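Local structure of nudix hydrolase DR_0079 (2O5F) at residues Arg87-Asn91 against Ile128-Ile134. The protein hydrolyses nucleoside di- and triphosphates to monophosphates with magnesium as cofactor, and markedly prefers CDP and CTP. Residues are numbered along the deposited sequence; the frame is centred on the assembly and turned at random.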
loop_
_atom_site.group_PDB
_atom_site.type_symbol
_atom_site.label_atom_id
_atom_site.label_comp_id
_atom_site.label_asym_id
_atom_site.label_seq_id
_atom_site.Cartn_x
_atom_site.Cartn_y
_atom_site.Cartn_z
ATOM N N ARG A 87 -8.676 -5.441 -6.144
ATOM C CA ARG A 87 -9.332 -6.597 -6.731
ATOM C C ARG A 87 -8.365 -7.706 -7.132
ATOM O O ARG A 87 -8.691 -8.881 -6.997
ATOM C CB ARG A 87 -10.199 -6.177 -7.917
ATOM C CG ARG A 87 -9.455 -5.585 -9.078
ATOM C CD ARG A 87 -10.430 -4.806 -9.937
ATOM N NE ARG A 87 -11.653 -5.561 -10.189
ATOM C CZ ARG A 87 -12.777 -5.011 -10.637
ATOM N NH1 ARG A 87 -12.822 -3.705 -10.876
ATOM N NH2 ARG A 87 -13.851 -5.764 -10.848
ATOM N N GLU A 88 -7.168 -7.356 -7.599
ATOM C CA GLU A 88 -6.223 -8.397 -7.986
ATOM C C GLU A 88 -5.506 -9.067 -6.812
ATOM O O GLU A 88 -5.102 -10.219 -6.917
ATOM C CB GLU A 88 -5.187 -7.858 -8.973
ATOM C CG GLU A 88 -4.218 -6.859 -8.388
ATOM C CD GLU A 88 -3.132 -6.455 -9.374
ATOM O OE1 GLU A 88 -2.303 -5.594 -9.017
ATOM O OE2 GLU A 88 -3.103 -6.998 -10.501
ATOM N N GLU A 89 -5.352 -8.361 -5.695
ATOM C CA GLU A 89 -4.672 -8.938 -4.541
ATOM C C GLU A 89 -5.624 -9.487 -3.476
ATOM O O GLU A 89 -5.352 -10.525 -2.876
ATOM C CB GLU A 89 -3.748 -7.905 -3.883
ATOM C CG GLU A 89 -2.724 -7.263 -4.825
ATOM C CD GLU A 89 -1.822 -6.261 -4.117
ATOM O OE1 GLU A 89 -2.345 -5.369 -3.406
ATOM O OE2 GLU A 89 -0.585 -6.353 -4.286
ATOM N N LEU A 90 -6.733 -8.794 -3.241
ATOM C CA LEU A 90 -7.671 -9.223 -2.203
ATOM C C LEU A 90 -9.029 -9.652 -2.728
ATOM O O LEU A 90 -9.887 -10.063 -1.948
ATOM C CB LEU A 90 -7.879 -8.089 -1.192
ATOM C CG LEU A 90 -6.676 -7.491 -0.451
ATOM C CD1 LEU A 90 -7.194 -6.530 0.625
ATOM C CD2 LEU A 90 -5.841 -8.590 0.204
ATOM N N ASN A 91 -9.217 -9.570 -4.042
ATOM C CA ASN A 91 -10.493 -9.912 -4.662
ATOM C C ASN A 91 -11.592 -9.089 -4.019
ATOM O O ASN A 91 -12.684 -9.589 -3.745
ATOM C CB ASN A 91 -10.809 -11.402 -4.504
ATOM C CG ASN A 91 -9.965 -12.265 -5.404
ATOM O OD1 ASN A 91 -9.164 -13.075 -4.940
ATOM N ND2 ASN A 91 -10.133 -12.088 -6.704
ATOM N N ILE A 128 -10.805 -12.852 0.668
ATOM C CA ILE A 128 -10.523 -14.103 -0.032
ATOM C C ILE A 128 -9.378 -13.671 -0.935
ATOM O O ILE A 128 -9.559 -13.433 -2.126
ATOM C CB ILE A 128 -11.715 -14.548 -0.892
ATOM C CG1 ILE A 128 -12.989 -14.573 -0.034
ATOM C CG2 ILE A 128 -11.456 -15.932 -1.485
ATOM C CD1 ILE A 128 -12.885 -15.439 1.196
ATOM N N PHE A 129 -8.203 -13.563 -0.335
ATOM C CA PHE A 129 -7.007 -13.105 -1.028
ATOM C C PHE A 129 -6.499 -14.017 -2.139
ATOM O O PHE A 129 -6.850 -15.192 -2.202
ATOM C CB PHE A 129 -5.896 -12.856 0.001
ATOM C CG PHE A 129 -5.454 -14.095 0.737
ATOM C CD1 PHE A 129 -4.481 -14.931 0.196
ATOM C CD2 PHE A 129 -6.026 -14.435 1.964
ATOM C CE1 PHE A 129 -4.085 -16.086 0.861
ATOM C CE2 PHE A 129 -5.639 -15.585 2.639
ATOM C CZ PHE A 129 -4.661 -16.420 2.088
ATOM N N ASN A 130 -5.682 -13.444 -3.017
ATOM C CA ASN A 130 -5.082 -14.176 -4.131
ATOM C C ASN A 130 -3.803 -14.831 -3.606
ATOM O O ASN A 130 -2.828 -14.145 -3.277
ATOM C CB ASN A 130 -4.772 -13.210 -5.280
ATOM C CG ASN A 130 -3.979 -13.862 -6.402
ATOM O OD1 ASN A 130 -3.868 -15.086 -6.476
ATOM N ND2 ASN A 130 -3.423 -13.039 -7.286
ATOM N N PRO A 131 -3.797 -16.171 -3.518
ATOM C CA PRO A 131 -2.669 -16.973 -3.030
ATOM C C PRO A 131 -1.384 -16.876 -3.834
ATOM O O PRO A 131 -0.333 -17.339 -3.382
ATOM C CB PRO A 131 -3.220 -18.397 -3.049
ATOM C CG PRO A 131 -4.699 -18.211 -2.950
ATOM C CD PRO A 131 -4.929 -17.045 -3.867
ATOM N N ASN A 132 -1.461 -16.300 -5.024
ATOM C CA ASN A 132 -0.276 -16.188 -5.862
ATOM C C ASN A 132 0.736 -15.201 -5.293
ATOM O O ASN A 132 1.937 -15.326 -5.536
ATOM C CB ASN A 132 -0.663 -15.778 -7.286
ATOM C CG ASN A 132 0.488 -15.933 -8.272
ATOM O OD1 ASN A 132 1.115 -16.991 -8.346
ATOM N ND2 ASN A 132 0.765 -14.879 -9.036
ATOM N N ASP A 133 0.264 -14.219 -4.534
ATOM C CA ASP A 133 1.180 -13.240 -3.964
ATOM C C ASP A 133 1.119 -13.195 -2.437
ATOM O O ASP A 133 2.022 -12.668 -1.787
ATOM C CB ASP A 133 0.886 -11.851 -4.534
ATOM C CG ASP A 133 1.966 -10.843 -4.193
ATOM O OD1 ASP A 133 3.145 -11.103 -4.519
ATOM O OD2 ASP A 133 1.638 -9.788 -3.605
ATOM N N ILE A 134 0.060 -13.765 -1.872
ATOM C CA ILE A 134 -0.130 -13.777 -0.425
ATOM C C ILE A 134 -0.241 -15.192 0.125
ATOM O O ILE A 134 -1.094 -15.963 -0.306
ATOM C CB ILE A 134 -1.405 -12.998 -0.049
ATOM C CG1 ILE A 134 -1.266 -11.543 -0.507
ATOM C CG2 ILE A 134 -1.666 -13.105 1.447
ATOM C CD1 ILE A 134 -2.510 -10.702 -0.280
HETATM O O HOH W 1 -12.308 -10.803 -0.762
#
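Glu89 O takes a hydrogen bond from the backbone N of Asn130, 2.9 Å long and nearly straight at 170°. The donor stands above the carbonyl plane. Phe129 CA makes a bent CA-H...O contact with Glu89 O at 3.6 Å. The carbonyl one residue earlier is met by a side chain. Asn130 ND2 gives Glu88 O a weak bond of 3.3 Å. CG of Asn130 lies anti to its backbone N (chi1 172°), which directs the amide toward Glu88 O. Asn130 OD1 accepts from Asn132 N at 3.1 Å, forming an Asx turn. One amide thus ties its own loop together and reaches the helix. With an alanine here, Glu88 O would probably lose its side-chain donor and Asn132 N its Asx-turn acceptor, leaving the turn freer to shift. One water bridges the other end of the contact, donating to Leu90 O and accepting from Ile128 N. On the apolar side of the contact, Leu90 CD2 meets Ile134 CD1 at 4.0 Å, and the two side chains cross at a slant. Glu89 and Asp133 run side by side with carboxylate planes only 11° apart; Glu89 OE2 and Asp133 OD2 are 4.1 Å apart. Arg53 forms long, weak ion pairs with both residues. Glu89 OE1 is hydrogen-bonded to Gly69 N. Glu89 belongs to the Nudix box and, with Glu85, is inferred to bind magnesium. The contact joins the C-terminal end of the Nudix helix 78-90 to the loop between strands 115-122 and 136-140, while Leu90 also packs on Val68 of strand 68-71 and Trp49 of strand 48-52.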